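Klebicin C activity (Klebsiella pneumoniae, PDB 7NNA) is a bacteriocin, here represented by its Tol-binding domain, which probably enables the toxin to enter target bacteria through the efflux channel TolC. Local coordinates at residues Val71-Arg82 / Phe102-Arg113. Residues are numbered along the deposited sequence; the frame is centred on the assembly and turned at random. Where two conformers were deposited one is given.
Sequences VVDRALQNNKTR and FIGRQKAIEEAR
Arg82 lies against one face of the Phe102 ring, its CA 3.7 Å from the ring centroid in a CH-pi contact. Its chain bends at chi3 (-63°), turning the guanidinium across the ring's edge, so that Phe102 CE2 lies over the centre of one guanidinium face; the two planes stand 61° apart. At the ring's edge, Asn78 O comes within 3.4 Å of Phe102 CE1, and Thr81 OG1 also lies near the ring plane. An aromatic ring suits both neighbours, its flat face meeting aliphatic carbon and its C-H edge oxygen. Phe102 CA covers one face of the Arg105 guanidinium, offset toward the rim.

Arginine fits here because two N-H groups on one flat edge reach an amide oxygen and a hydroxyl together: Arg105 NE donates to Asn78 OD1 (2.9 Å), Arg105 NH2 to Thr81 OG1 (3.0 Å). Thr81 OG1 in turn donates to Asn78 O. Gln106 NE2 reaches Asn79 OD1 (2.9 Å) from above the Asn79 carbonyl plane.

Farther along this antiparallel pair, contact becomes mainly apolar, aliphatic parts of Arg74 and Arg113 joining in: Ile109 is a knob among Val71, Arg74, Ala75 and Asn78, and Ile109 CG2 lies 3.7 Å from small Ala75's CB. Asn78, itself a knob, adds hydrogen bonding to coiled-coil packing near the hairpin's connection.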
ATOM      1  N   VAL A  71      29.837  28.737  -8.431  1.00 35.21           N
ATOM      2  CA  VAL A  71      31.037  29.010  -7.638  1.00 32.35           C
ATOM      3  C   VAL A  71      32.264  28.543  -8.423  1.00 32.46           C
ATOM      4  O   VAL A  71      33.311  29.250  -8.453  1.00 31.47           O
ATOM      5  CB  VAL A  71      30.977  28.378  -6.214  1.00 32.09           C
ATOM      6  CG1 VAL A  71      32.276  28.656  -5.458  1.00 31.46           C
ATOM      7  CG2 VAL A  71      29.788  28.936  -5.434  1.00 33.20           C
ATOM      8  N   VAL A  72      32.160  27.379  -9.109  1.00 31.90           N
ATOM      9  CA  VAL A  72      33.274  26.961  -9.984  1.00 31.30           C
ATOM     10  C   VAL A  72      33.560  28.068 -11.090  1.00 31.45           C
ATOM     11  O   VAL A  72      34.711  28.381 -11.346  1.00 30.33           O
ATOM     12  CB  VAL A  72      33.033  25.557 -10.597  1.00 31.42           C
ATOM     13  CG1 VAL A  72      34.087  25.256 -11.645  1.00 30.94           C
ATOM     14  CG2 VAL A  72      33.051  24.466  -9.505  1.00 30.90           C
ATOM     15  N   ASP A  73      32.522  28.635 -11.716  0.70 32.08           N
ATOM     16  CA  ASP A  73      32.723  29.719 -12.709  0.70 34.92           C
ATOM     17  C   ASP A  73      33.352  30.973 -12.076  0.70 35.99           C
ATOM     18  O   ASP A  73      34.127  31.673 -12.730  0.70 36.55           O
ATOM     19  CB  ASP A  73      31.397  30.127 -13.363  0.70 38.52           C
ATOM     20  CG  ASP A  73      30.836  29.147 -14.377  0.70 42.24           C
ATOM     21  OD1 ASP A  73      31.613  28.286 -14.882  0.70 41.23           O
ATOM     22  OD2 ASP A  73      29.634  29.254 -14.686  0.70 47.20           O
ATOM     23  N   ARG A  74      33.038  31.257 -10.812  1.00 35.71           N
ATOM     24  CA  ARG A  74      33.669  32.395 -10.096  1.00 36.07           C
ATOM     25  C   ARG A  74      35.187  32.121  -9.956  1.00 32.65           C
ATOM     26  O   ARG A  74      36.000  33.016 -10.146  1.00 31.29           O
ATOM     27  CB  ARG A  74      33.043  32.488  -8.705  1.00 40.34           C
ATOM     28  CG  ARG A  74      33.491  33.630  -7.821  1.00 48.72           C
ATOM     29  CD  ARG A  74      32.791  33.597  -6.432  1.00 54.28           C
ATOM     30  NE  ARG A  74      31.344  33.332  -6.495  1.00 56.92           N
ATOM     31  CZ  ARG A  74      30.606  32.943  -5.452  1.00 60.98           C
ATOM     32  NH1 ARG A  74      29.309  32.694  -5.603  1.00 62.27           N
ATOM     33  NH2 ARG A  74      31.163  32.778  -4.262  1.00 60.89           N
ATOM     34  N   ALA A  75      35.570  30.866  -9.681  1.00 29.97           N
ATOM     35  CA  ALA A  75      36.985  30.498  -9.583  1.00 27.13           C
ATOM     36  C   ALA A  75      37.660  30.693 -10.915  1.00 28.37           C
ATOM     37  O   ALA A  75      38.737  31.291 -10.962  1.00 28.55           O
ATOM     38  CB  ALA A  75      37.119  29.039  -9.125  1.00 25.72           C
ATOM     39  N   LEU A  76      37.060  30.212 -12.010  1.00 28.35           N
ATOM     40  CA  LEU A  76      37.719  30.290 -13.304  1.00 30.89           C
ATOM     41  C   LEU A  76      37.847  31.729 -13.822  1.00 33.91           C
ATOM     42  O   LEU A  76      38.823  32.039 -14.487  1.00 34.34           O
ATOM     43  CB  LEU A  76      37.055  29.367 -14.320  1.00 32.49           C
ATOM     44  CG  LEU A  76      36.912  27.876 -13.865  1.00 35.41           C
ATOM     45  CD1 LEU A  76      36.278  27.038 -14.978  1.00 37.62           C
ATOM     46  CD2 LEU A  76      38.252  27.280 -13.378  1.00 36.05           C
ATOM     47  N   GLN A  77      36.920  32.608 -13.446  1.00 34.70           N
ATOM     48  CA  GLN A  77      37.010  34.016 -13.781  1.00 35.85           C
ATOM     49  C   GLN A  77      38.145  34.638 -12.983  1.00 33.03           C
ATOM     50  O   GLN A  77      38.947  35.371 -13.540  1.00 33.15           O
ATOM     51  CB  GLN A  77      35.711  34.732 -13.401  1.00 41.21           C
ATOM     52  CG  GLN A  77      34.496  34.307 -14.183  1.00 54.27           C
ATOM     53  CD  GLN A  77      34.648  34.630 -15.634  1.00 70.06           C
ATOM     54  OE1 GLN A  77      35.203  35.682 -16.016  1.00 75.56           O
ATOM     55  NE2 GLN A  77      34.152  33.726 -16.482  1.00 74.53           N
ATOM     56  N   ASN A  78      38.222  34.371 -11.658  1.00 30.71           N
ATOM     57  CA  ASN A  78      39.295  34.944 -10.840  1.00 29.38           C
ATOM     58  C   ASN A  78      40.663  34.443 -11.337  1.00 28.50           C
ATOM     59  O   ASN A  78      41.617  35.199 -11.324  1.00 28.51           O
ATOM     60  CB  ASN A  78      39.128  34.506  -9.375  1.00 29.68           C
ATOM     61  CG  ASN A  78      40.272  35.051  -8.518  1.00 29.86           C
ATOM     62  OD1 ASN A  78      40.544  36.260  -8.517  1.00 31.23           O
ATOM     63  ND2 ASN A  78      41.017  34.172  -7.882  1.00 25.48           N
ATOM     64  N   ASN A  79      40.744  33.174 -11.813  1.00 26.54           N
ATOM     65  CA  ASN A  79      42.035  32.628 -12.273  1.00 25.63           C
ATOM     66  C   ASN A  79      42.636  33.406 -13.446  1.00 28.75           C
ATOM     67  O   ASN A  79      43.865  33.460 -13.576  1.00 27.75           O
ATOM     68  CB  ASN A  79      41.865  31.143 -12.573  1.00 24.58           C
ATOM     69  CG  ASN A  79      41.676  30.362 -11.297  1.00 22.08           C
ATOM     70  OD1 ASN A  79      41.948  30.863 -10.181  1.00 21.62           O
ATOM     71  ND2 ASN A  79      41.190  29.124 -11.418  1.00 19.17           N
ATOM     72  N   LYS A  80      41.781  34.115 -14.208  1.00 30.80           N
ATOM     73  CA  LYS A  80      42.302  34.980 -15.289  1.00 33.62           C
ATOM     74  C   LYS A  80      43.131  36.112 -14.780  1.00 34.72           C
ATOM     75  O   LYS A  80      43.884  36.671 -15.572  1.00 37.73           O
ATOM     76  CB  LYS A  80      41.145  35.561 -16.126  1.00 37.68           C
ATOM     77  CG  LYS A  80      40.222  34.467 -16.660  1.00 44.65           C
ATOM     78  CD  LYS A  80      40.893  33.601 -17.658  1.00 52.43           C
ATOM     79  CE  LYS A  80      39.903  32.669 -18.374  1.00 60.50           C
ATOM     80  NZ  LYS A  80      38.532  33.236 -18.460  1.00 63.53           N
ATOM     81  N   THR A  81      42.928  36.562 -13.534  1.00 33.37           N
ATOM     82  CA  THR A  81      43.673  37.693 -12.979  1.00 33.19           C
ATOM     83  C   THR A  81      45.018  37.296 -12.366  1.00 31.19           C
ATOM     84  O   THR A  81      45.671  38.149 -11.742  1.00 31.19           O
ATOM     85  CB  THR A  81      42.824  38.437 -11.892  1.00 35.38           C
ATOM     86  OG1 THR A  81      42.719  37.653 -10.704  1.00 33.24           O
ATOM     87  CG2 THR A  81      41.421  38.790 -12.387  1.00 37.65           C
ATOM     88  N   ARG A  82      45.446  36.022 -12.509  1.00 27.23           N
ATOM     89  CA  ARG A  82      46.742  35.593 -11.937  1.00 27.04           C
ATOM     90  C   ARG A  82      47.894  36.495 -12.474  1.00 26.89           C
ATOM     91  O   ARG A  82      48.072  36.614 -13.677  1.00 26.20           O
ATOM     92  CB  ARG A  82      47.068  34.127 -12.334  1.00 26.78           C
ATOM     93  CG  ARG A  82      48.351  33.580 -11.688  1.00 28.86           C
ATOM     94  CD  ARG A  82      48.768  32.255 -12.328  1.00 31.26           C
ATOM     95  NE  ARG A  82      47.705  31.258 -12.080  1.00 31.32           N
ATOM     96  CZ  ARG A  82      47.654  30.485 -10.991  1.00 30.09           C
ATOM     97  NH1 ARG A  82      48.649  30.520 -10.089  1.00 27.52           N
ATOM     98  NH2 ARG A  82      46.604  29.702 -10.778  1.00 25.21           N
ATOM     99  N   PHE A 102      45.972  37.871  -5.139  1.00 26.25           N
ATOM    100  CA  PHE A 102      45.407  36.845  -6.020  1.00 25.14           C
ATOM    101  C   PHE A 102      45.261  35.510  -5.233  1.00 24.31           C
ATOM    102  O   PHE A 102      44.222  34.824  -5.339  1.00 23.28           O
ATOM    103  CB  PHE A 102      46.321  36.626  -7.275  1.00 24.05           C
ATOM    104  CG  PHE A 102      45.906  35.377  -8.033  1.00 23.99           C
ATOM    105  CD1 PHE A 102      44.799  35.392  -8.872  1.00 25.26           C
ATOM    106  CD2 PHE A 102      46.618  34.186  -7.894  1.00 23.40           C
ATOM    107  CE1 PHE A 102      44.376  34.217  -9.516  1.00 26.04           C
ATOM    108  CE2 PHE A 102      46.200  33.032  -8.545  1.00 24.26           C
ATOM    109  CZ  PHE A 102      45.048  33.045  -9.300  1.00 25.36           C
ATOM    110  N   ILE A 103      46.308  35.123  -4.458  1.00 23.47           N
ATOM    111  CA  ILE A 103      46.238  33.858  -3.717  1.00 23.49           C
ATOM    112  C   ILE A 103      45.119  33.908  -2.693  1.00 24.38           C
ATOM    113  O   ILE A 103      44.376  32.934  -2.564  1.00 24.37           O
ATOM    114  CB  ILE A 103      47.612  33.582  -3.041  1.00 24.37           C
ATOM    115  CG1 ILE A 103      48.712  33.399  -4.096  1.00 25.16           C
ATOM    116  CG2 ILE A 103      47.522  32.342  -2.100  1.00 25.00           C
ATOM    117  CD1 ILE A 103      50.137  33.114  -3.422  1.00 28.32           C
ATOM    118  N   GLY A 104      44.938  35.056  -2.032  1.00 27.48           N
ATOM    119  CA  GLY A 104      43.875  35.215  -1.032  1.00 28.86           C
ATOM    120  C   GLY A 104      42.508  35.037  -1.671  1.00 30.55           C
ATOM    121  O   GLY A 104      41.622  34.405  -1.090  1.00 30.48           O
ATOM    122  N   ARG A 105      42.318  35.612  -2.877  1.00 30.32           N
ATOM    123  CA  ARG A 105      41.029  35.484  -3.596  1.00 27.86           C
ATOM    124  C   ARG A 105      40.817  34.044  -4.053  1.00 28.23           C
ATOM    125  O   ARG A 105      39.710  33.519  -3.942  1.00 29.14           O
ATOM    126  CB  ARG A 105      41.052  36.337  -4.857  1.00 28.60           C
ATOM    127  CG  ARG A 105      40.821  37.845  -4.589  1.00 32.97           C
ATOM    128  CD  ARG A 105      40.518  38.586  -5.854  1.00 34.75           C
ATOM    129  NE  ARG A 105      41.546  38.396  -6.905  1.00 34.77           N
ATOM    130  CZ  ARG A 105      42.591  39.195  -7.105  1.00 37.34           C
ATOM    131  NH1 ARG A 105      42.896  40.141  -6.216  1.00 36.03           N
ATOM    132  NH2 ARG A 105      43.394  38.996  -8.144  1.00 33.41           N
ATOM    133  N   GLN A 106      41.879  33.386  -4.548  1.00 25.61           N
ATOM    134  CA  GLN A 106      41.719  31.981  -4.995  1.00 24.03           C
ATOM    135  C   GLN A 106      41.393  31.024  -3.801  1.00 25.29           C
ATOM    136  O   GLN A 106      40.564  30.110  -3.922  1.00 24.76           O
ATOM    137  CB  GLN A 106      42.980  31.550  -5.762  1.00 22.35           C
ATOM    138  CG  GLN A 106      42.842  30.175  -6.404  1.00 21.51           C
ATOM    139  CD  GLN A 106      44.091  29.833  -7.149  1.00 23.42           C
ATOM    140  OE1 GLN A 106      45.165  29.704  -6.555  1.00 22.12           O
ATOM    141  NE2 GLN A 106      43.997  29.727  -8.437  1.00 20.42           N
ATOM    142  N   LYS A 107      42.000  31.255  -2.638  1.00 26.23           N
ATOM    143  CA  LYS A 107      41.780  30.450  -1.447  1.00 27.88           C
ATOM    144  C   LYS A 107      40.359  30.667  -0.913  1.00 29.39           C
ATOM    145  O   LYS A 107      39.718  29.695  -0.413  1.00 28.83           O
ATOM    146  CB  LYS A 107      42.767  30.881  -0.318  1.00 28.19           C
ATOM    147  CG  LYS A 107      44.192  30.393  -0.536  1.00 30.58           C
ATOM    148  CD  LYS A 107      44.465  28.990   0.048  1.00 36.92           C
ATOM    149  CE  LYS A 107      45.819  28.391  -0.307  1.00 40.50           C
ATOM    150  NZ  LYS A 107      46.005  27.002   0.255  1.00 41.56           N
ATOM    151  N   ALA A 108      39.873  31.938  -0.965  1.00 29.62           N
ATOM    152  CA  ALA A 108      38.514  32.258  -0.481  1.00 31.00           C
ATOM    153  C   ALA A 108      37.453  31.635  -1.379  1.00 31.59           C
ATOM    154  O   ALA A 108      36.403  31.140  -0.883  1.00 32.12           O
ATOM    155  CB  ALA A 108      38.302  33.754  -0.387  1.00 32.00           C
ATOM    156  N   ILE A 109      37.669  31.695  -2.707  1.00 30.10           N
ATOM    157  CA  ILE A 109      36.713  31.064  -3.624  1.00 29.83           C
ATOM    158  C   ILE A 109      36.717  29.564  -3.438  1.00 28.52           C
ATOM    159  O   ILE A 109      35.632  28.948  -3.441  1.00 29.67           O
ATOM    160  CB  ILE A 109      36.883  31.511  -5.084  1.00 30.79           C
ATOM    161  CG1 ILE A 109      36.556  33.016  -5.158  1.00 34.22           C
ATOM    162  CG2 ILE A 109      35.977  30.712  -6.066  1.00 31.66           C
ATOM    163  CD1 ILE A 109      37.013  33.634  -6.519  1.00 35.64           C
ATOM    164  N   GLU A 110      37.884  28.987  -3.199  1.00 27.58           N
ATOM    165  CA  GLU A 110      37.962  27.550  -2.950  1.00 27.19           C
ATOM    166  C   GLU A 110      37.184  27.162  -1.650  1.00 29.25           C
ATOM    167  O   GLU A 110      36.465  26.162  -1.658  1.00 27.46           O
ATOM    168  CB  GLU A 110      39.414  27.058  -2.996  1.00 25.21           C
ATOM    169  CG  GLU A 110      39.564  25.606  -2.579  1.00 26.59           C
ATOM    170  CD  GLU A 110      38.829  24.610  -3.478  1.00 27.16           C
ATOM    171  OE1 GLU A 110      38.444  24.965  -4.616  1.00 25.29           O
ATOM    172  OE2 GLU A 110      38.648  23.459  -3.036  1.00 28.33           O
ATOM    173  N   GLU A 111      37.240  27.987  -0.578  1.00 30.39           N
ATOM    174  CA  GLU A 111      36.428  27.676   0.622  1.00 32.75           C
ATOM    175  C   GLU A 111      34.954  27.679   0.316  1.00 32.77           C
ATOM    176  O   GLU A 111      34.227  26.788   0.756  1.00 33.91           O
ATOM    177  CB  GLU A 111      36.731  28.664   1.761  1.00 38.48           C
ATOM    178  CG  GLU A 111      38.138  28.465   2.293  1.00 46.41           C
ATOM    179  CD  GLU A 111      38.407  27.176   3.069  0.50 53.86           C
ATOM    180  OE1 GLU A 111      39.591  26.771   3.142  0.50 58.34           O
ATOM    181  OE2 GLU A 111      37.453  26.573   3.611  0.50 51.79           O
ATOM    182  N   ALA A 112      34.497  28.638  -0.466  1.00 31.51           N
ATOM    183  CA  ALA A 112      33.084  28.710  -0.858  1.00 31.46           C
ATOM    184  C   ALA A 112      32.705  27.534  -1.782  1.00 29.32           C
ATOM    185  O   ALA A 112      31.563  27.046  -1.776  1.00 28.44           O
ATOM    186  CB  ALA A 112      32.827  30.033  -1.575  1.00 31.90           C
ATOM    187  N   ARG A 113      33.634  27.070  -2.582  1.00 27.56           N
ATOM    188  CA  ARG A 113      33.366  25.949  -3.521  1.00 25.50           C
ATOM    189  C   ARG A 113      33.283  24.659  -2.724  1.00 27.83           C
ATOM    190  O   ARG A 113      32.386  23.846  -2.961  1.00 28.90           O
ATOM    191  CB  ARG A 113      34.501  25.865  -4.571  1.00 25.03           C
ATOM    192  CG  ARG A 113      34.094  24.902  -5.733  1.00 24.67           C
ATOM    193  CD  ARG A 113      35.336  24.201  -6.338  1.00 25.36           C
ATOM    194  NE  ARG A 113      36.093  23.469  -5.303  1.00 25.60           N
ATOM    195  CZ  ARG A 113      35.771  22.283  -4.785  1.00 28.54           C
ATOM    196  NH1 ARG A 113      34.752  21.577  -5.284  1.00 25.97           N
ATOM    197  NH2 ARG A 113      36.470  21.786  -3.780  1.00 27.87           N
TER